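Local atomic coordinates of haloacid dehalogenase/epoxide hydrolase family (Corynebacterium glutamicum ATCC 13032, PDB entry 2PR7), a protein that is uncharacterised but, as a calcium-bound member of the haloacid dehalogenase-like family, probably works as a hydrolase. Residues A[73-81]-A[102-112]. Sequence-based numbering, arbitrary orientation.
Sequences EKPEEAAFQ and LNVRGAVEAGL
The Phe80 ring lies against helix 102-110, with Ala107 CB over one face, 4.1 Å from the ring centroid and nearly along its normal, a CH-pi contact offset toward the rim. CG of Phe80 stands beside the backbone N and anti to the carbonyl carbon (chi1 -57°), which carries the ring across to the neighbouring helix. Phe80 CZ ends 3.5 Å from Asn103 O, the carbonyl that accepts the helical bond of Ala107 N. Leu112, just beyond the Schellman turn at Gly111, brings CD1 to 4.0 Å from Phe80 CB, and both side chains also touch strand 94-98. The short helical segments cross at -76°, and Pro75 CB lies 4.3 Å from Gly106 CA. The contact joins two helices of the Rossmann-like HAD fold, and its Lys74 end lies near the bound calcium ion. Lys74, which probably corresponds to the conserved motif III lysine of HAD enzymes, precedes a cis peptide bond to Pro75. The Lys74 chain crosses the Asn103 amide at about a right angle, with Lys74 CB 3.5 Å from Asn103 OD1 and Lys74 CE 3.6 Å from Asn103 ND2. A bend at chi3 (-69°) takes Lys74 NZ inward to a salt bridge with Asp98 and a hydrogen bond to Leu40 O; Asn103 ND2 also bonds Asp98, so one carboxylate oxygen anchors both side chains. One water bridges Pro75 O and Gly106 O, donating to both (2.6 Å to Gly106 O), and lies at the Phe80 ring edge. The extended Glu77 chain lays CG against Ala110 CB, and a second water links Ala110 O to Glu77 OE2, weakly at the latter.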
ATOM      1  N   GLU A  73     -14.183   1.349  -4.846  1.00 24.50           N
ATOM      2  CA  GLU A  73     -13.106   2.279  -4.652  1.00 24.22           C
ATOM      3  C   GLU A  73     -12.911   2.618  -3.170  1.00 22.72           C
ATOM      4  O   GLU A  73     -13.827   2.521  -2.370  1.00 21.70           O
ATOM      5  CB  GLU A  73     -13.321   3.562  -5.447  1.00 24.93           C
ATOM      6  CG  GLU A  73     -14.569   4.309  -5.123  1.00 29.69           C
ATOM      7  CD  GLU A  73     -14.860   5.422  -6.149  1.00 32.75           C
ATOM      8  OE1 GLU A  73     -14.134   5.560  -7.158  1.00 37.64           O
ATOM      9  OE2 GLU A  73     -15.845   6.156  -5.939  1.00 55.73           O
ATOM     10  N   LYS A  74     -11.709   3.033  -2.822  1.00 20.68           N
ATOM     11  CA  LYS A  74     -11.465   3.567  -1.494  1.00 20.13           C
ATOM     12  C   LYS A  74     -12.324   4.813  -1.410  1.00 20.62           C
ATOM     13  O   LYS A  74     -12.413   5.540  -2.389  1.00 21.00           O
ATOM     14  CB  LYS A  74      -9.989   3.938  -1.346  1.00 21.18           C
ATOM     15  CG  LYS A  74      -9.032   2.751  -1.511  1.00 18.18           C
ATOM     16  CD  LYS A  74      -7.575   3.184  -1.431  1.00 20.12           C
ATOM     17  CE  LYS A  74      -7.092   4.024  -2.610  1.00 19.30           C
ATOM     18  NZ  LYS A  74      -5.710   4.442  -2.554  1.00 20.87           N
ATOM     19  N   PRO A  75     -12.871   5.123  -0.232  1.00 20.28           N
ATOM     20  CA  PRO A  75     -12.714   4.458   1.072  1.00 21.47           C
ATOM     21  C   PRO A  75     -13.665   3.303   1.416  0.60 23.51           C
ATOM     22  O   PRO A  75     -13.709   2.879   2.567  0.60 25.71           O
ATOM     23  CB  PRO A  75     -12.866   5.629   2.058  1.00 22.47           C
ATOM     24  CG  PRO A  75     -13.901   6.470   1.388  1.00 23.17           C
ATOM     25  CD  PRO A  75     -13.573   6.408  -0.083  1.00 23.25           C
ATOM     26  N   GLU A  76     -14.359   2.751   0.429  1.00 22.31           N
ATOM     27  CA  GLU A  76     -15.332   1.676   0.685  1.00 24.65           C
ATOM     28  C   GLU A  76     -14.658   0.488   1.318  1.00 22.01           C
ATOM     29  O   GLU A  76     -13.561   0.087   0.877  1.00 19.89           O
ATOM     30  CB  GLU A  76     -15.995   1.192  -0.601  1.00 24.01           C
ATOM     31  CG  GLU A  76     -16.736   2.267  -1.372  1.00 25.77           C
ATOM     32  CD  GLU A  76     -17.459   1.700  -2.566  1.00 32.68           C
ATOM     33  OE1 GLU A  76     -18.672   1.445  -2.434  1.00 43.55           O
ATOM     34  OE2 GLU A  76     -16.828   1.484  -3.619  1.00 33.70           O
ATOM     35  N   GLU A  77     -15.294  -0.071   2.348  1.00 22.58           N
ATOM     36  CA  GLU A  77     -14.744  -1.234   3.040  1.00 22.44           C
ATOM     37  C   GLU A  77     -14.407  -2.358   2.044  1.00 20.86           C
ATOM     38  O   GLU A  77     -13.399  -3.032   2.185  1.00 22.94           O
ATOM     39  CB  GLU A  77     -15.714  -1.727   4.113  1.00 22.14           C
ATOM     40  CG  GLU A  77     -15.247  -2.985   4.786  1.00 19.98           C
ATOM     41  CD  GLU A  77     -16.095  -3.351   6.000  1.00 28.68           C
ATOM     42  OE1 GLU A  77     -16.692  -2.436   6.604  1.00 42.15           O
ATOM     43  OE2 GLU A  77     -16.123  -4.555   6.353  1.00 32.48           O
ATOM     44  N   ALA A  78     -15.276  -2.569   1.054  1.00 22.59           N
ATOM     45  CA  ALA A  78     -15.051  -3.581   0.002  1.00 21.61           C
ATOM     46  C   ALA A  78     -13.710  -3.479  -0.741  1.00 20.96           C
ATOM     47  O   ALA A  78     -13.116  -4.499  -1.125  1.00 21.23           O
ATOM     48  CB  ALA A  78     -16.229  -3.600  -0.983  1.00 18.97           C
ATOM     49  N   ALA A  79     -13.221  -2.252  -0.917  1.00 17.90           N
ATOM     50  CA  ALA A  79     -11.951  -2.015  -1.580  1.00 17.42           C
ATOM     51  C   ALA A  79     -10.853  -2.530  -0.660  1.00 20.91           C
ATOM     52  O   ALA A  79      -9.938  -3.250  -1.089  1.00 20.49           O
ATOM     53  CB  ALA A  79     -11.784  -0.542  -1.867  1.00 19.41           C
ATOM     54  N   PHE A  80     -10.900  -2.151   0.616  1.00 19.94           N
ATOM     55  CA  PHE A  80      -9.886  -2.660   1.568  1.00 20.24           C
ATOM     56  C   PHE A  80      -9.921  -4.170   1.733  1.00 20.09           C
ATOM     57  O   PHE A  80      -8.863  -4.820   1.792  1.00 20.63           O
ATOM     58  CB  PHE A  80     -10.005  -1.949   2.921  1.00 21.28           C
ATOM     59  CG  PHE A  80      -9.881  -0.455   2.819  1.00 21.09           C
ATOM     60  CD1 PHE A  80      -8.783   0.107   2.214  1.00 20.65           C
ATOM     61  CD2 PHE A  80     -10.868   0.385   3.280  1.00 26.69           C
ATOM     62  CE1 PHE A  80      -8.650   1.461   2.099  1.00 22.18           C
ATOM     63  CE2 PHE A  80     -10.745   1.750   3.148  1.00 23.83           C
ATOM     64  CZ  PHE A  80      -9.636   2.276   2.538  1.00 19.95           C
ATOM     65  N   GLN A  81     -11.140  -4.716   1.765  1.00 20.76           N
ATOM     66  CA  GLN A  81     -11.363  -6.151   1.882  1.00 20.66           C
ATOM     67  C   GLN A  81     -10.747  -6.881   0.704  1.00 19.59           C
ATOM     68  O   GLN A  81     -10.149  -7.952   0.868  1.00 21.76           O
ATOM     69  CB  GLN A  81     -12.858  -6.454   1.961  1.00 20.50           C
ATOM     70  CG  GLN A  81     -13.180  -7.923   2.242  1.00 19.85           C
ATOM     71  CD  GLN A  81     -12.736  -8.362   3.609  1.00 24.08           C
ATOM     72  OE1 GLN A  81     -11.760  -9.090   3.743  1.00 31.44           O
ATOM     73  NE2 GLN A  81     -13.429  -7.905   4.637  1.00 25.14           N
ATOM     74  N   LEU A 102      -9.278  10.860   4.130  1.00 18.37           N
ATOM     75  CA  LEU A 102     -10.509  10.141   4.029  1.00 21.19           C
ATOM     76  C   LEU A 102     -10.304   8.632   3.789  1.00 18.56           C
ATOM     77  O   LEU A 102     -11.064   7.803   4.367  1.00 18.72           O
ATOM     78  CB  LEU A 102     -11.365  10.774   2.918  1.00 20.57           C
ATOM     79  CG  LEU A 102     -11.912  12.163   3.334  1.00 28.75           C
ATOM     80  CD1 LEU A 102     -12.811  12.726   2.246  1.00 29.78           C
ATOM     81  CD2 LEU A 102     -12.671  12.077   4.664  1.00 27.74           C
ATOM     82  N   ASN A 103      -9.311   8.286   2.972  1.00 20.57           N
ATOM     83  CA  ASN A 103      -9.011   6.867   2.752  1.00 16.33           C
ATOM     84  C   ASN A 103      -8.420   6.233   4.016  1.00 19.06           C
ATOM     85  O   ASN A 103      -8.821   5.138   4.412  1.00 19.76           O
ATOM     86  CB  ASN A 103      -8.092   6.672   1.596  1.00 19.14           C
ATOM     87  CG  ASN A 103      -8.763   6.921   0.274  1.00 19.27           C
ATOM     88  OD1 ASN A 103      -9.969   7.036   0.178  1.00 22.00           O
ATOM     89  ND2 ASN A 103      -7.963   7.015  -0.754  1.00 19.94           N
ATOM     90  N   VAL A 104      -7.555   6.963   4.684  1.00 18.25           N
ATOM     91  CA  VAL A 104      -6.920   6.455   5.927  1.00 19.85           C
ATOM     92  C   VAL A 104      -7.988   6.291   6.992  1.00 18.39           C
ATOM     93  O   VAL A 104      -8.022   5.271   7.686  1.00 19.73           O
ATOM     94  CB  VAL A 104      -5.793   7.351   6.417  1.00 18.51           C
ATOM     95  CG1 VAL A 104      -5.227   6.849   7.735  1.00 21.76           C
ATOM     96  CG2 VAL A 104      -4.704   7.417   5.395  1.00 17.61           C
ATOM     97  N   ARG A 105      -8.870   7.260   7.154  1.00 19.44           N
ATOM     98  CA  ARG A 105      -9.936   7.150   8.167  1.00 19.25           C
ATOM     99  C   ARG A 105     -10.889   5.996   7.859  1.00 20.30           C
ATOM    100  O   ARG A 105     -11.250   5.224   8.742  1.00 18.51           O
ATOM    101  CB  ARG A 105     -10.760   8.438   8.238  1.00 19.22           C
ATOM    102  CG  ARG A 105     -11.906   8.450   9.292  1.00 23.44           C
ATOM    103  CD  ARG A 105     -11.478   8.062  10.751  1.00 26.21           C
ATOM    104  NE  ARG A 105     -10.345   8.811  11.276  1.00 28.39           N
ATOM    105  CZ  ARG A 105      -9.620   8.430  12.331  1.00 38.60           C
ATOM    106  NH1 ARG A 105      -9.950   7.330  13.010  1.00 39.10           N
ATOM    107  NH2 ARG A 105      -8.582   9.162  12.744  1.00 35.98           N
ATOM    108  N   GLY A 106     -11.253   5.846   6.594  1.00 18.76           N
ATOM    109  CA  GLY A 106     -12.010   4.712   6.135  1.00 19.45           C
ATOM    110  C   GLY A 106     -11.372   3.389   6.485  1.00 19.71           C
ATOM    111  O   GLY A 106     -12.071   2.423   6.790  1.00 22.90           O
ATOM    112  N   ALA A 107     -10.052   3.318   6.342  1.00 19.12           N
ATOM    113  CA  ALA A 107      -9.354   2.086   6.627  1.00 17.14           C
ATOM    114  C   ALA A 107      -9.429   1.776   8.101  1.00 19.63           C
ATOM    115  O   ALA A 107      -9.695   0.646   8.505  1.00 18.30           O
ATOM    116  CB  ALA A 107      -7.898   2.136   6.141  1.00 16.91           C
ATOM    117  N   VAL A 108      -9.175   2.790   8.909  1.00 18.91           N
ATOM    118  CA  VAL A 108      -9.218   2.638  10.386  1.00 18.22           C
ATOM    119  C   VAL A 108     -10.615   2.182  10.830  1.00 20.72           C
ATOM    120  O   VAL A 108     -10.756   1.288  11.640  1.00 20.96           O
ATOM    121  CB  VAL A 108      -8.717   3.960  11.055  1.00 15.62           C
ATOM    122  CG1 VAL A 108      -9.023   3.931  12.524  1.00 19.16           C
ATOM    123  CG2 VAL A 108      -7.185   4.191  10.775  1.00 17.73           C
ATOM    124  N   GLU A 109     -11.623   2.774  10.250  1.00 19.58           N
ATOM    125  CA  GLU A 109     -13.003   2.392  10.541  1.00 24.04           C
ATOM    126  C   GLU A 109     -13.303   0.934  10.163  1.00 23.41           C
ATOM    127  O   GLU A 109     -14.125   0.280  10.814  1.00 25.17           O
ATOM    128  CB  GLU A 109     -13.968   3.335   9.833  1.00 23.83           C
ATOM    129  CG  GLU A 109     -13.886   4.765  10.389  1.00 26.67           C
ATOM    130  CD  GLU A 109     -14.790   5.757   9.624  1.00 32.03           C
ATOM    131  OE1 GLU A 109     -15.120   5.501   8.430  1.00 42.69           O
ATOM    132  OE2 GLU A 109     -15.157   6.791  10.233  1.00 44.31           O
ATOM    133  N   ALA A 110     -12.671   0.443   9.109  1.00 23.29           N
ATOM    134  CA  ALA A 110     -12.790  -0.963   8.678  1.00 23.72           C
ATOM    135  C   ALA A 110     -11.941  -1.922   9.527  1.00 24.19           C
ATOM    136  O   ALA A 110     -12.063  -3.131   9.394  1.00 24.83           O
ATOM    137  CB  ALA A 110     -12.430  -1.104   7.217  1.00 21.44           C
ATOM    138  N   GLY A 111     -11.087  -1.392  10.394  1.00 22.72           N
ATOM    139  CA  GLY A 111     -10.252  -2.243  11.243  1.00 22.37           C
ATOM    140  C   GLY A 111      -8.808  -2.394  10.854  1.00 21.98           C
ATOM    141  O   GLY A 111      -8.045  -3.117  11.517  1.00 22.28           O
ATOM    142  N   LEU A 112      -8.404  -1.728   9.780  1.00 18.98           N
ATOM    143  CA  LEU A 112      -7.025  -1.705   9.449  1.00 18.06           C
ATOM    144  C   LEU A 112      -6.286  -0.704  10.343  1.00 18.20           C
ATOM    145  O   LEU A 112      -6.896   0.126  10.968  1.00 19.80           O
ATOM    146  CB  LEU A 112      -6.810  -1.284   7.984  1.00 18.49           C
ATOM    147  CG  LEU A 112      -7.227  -2.226   6.852  1.00 17.04           C
ATOM    148  CD1 LEU A 112      -8.751  -2.145   6.665  1.00 18.41           C
ATOM    149  CD2 LEU A 112      -6.496  -1.877   5.533  1.00 20.17           C
TER
HETATM  150  O   HOH W   1     -14.020   1.352   5.412  1.00 49.07           O
HETATM  151  O   HOH W   2     -15.003  -4.086   9.441  1.00 50.27           O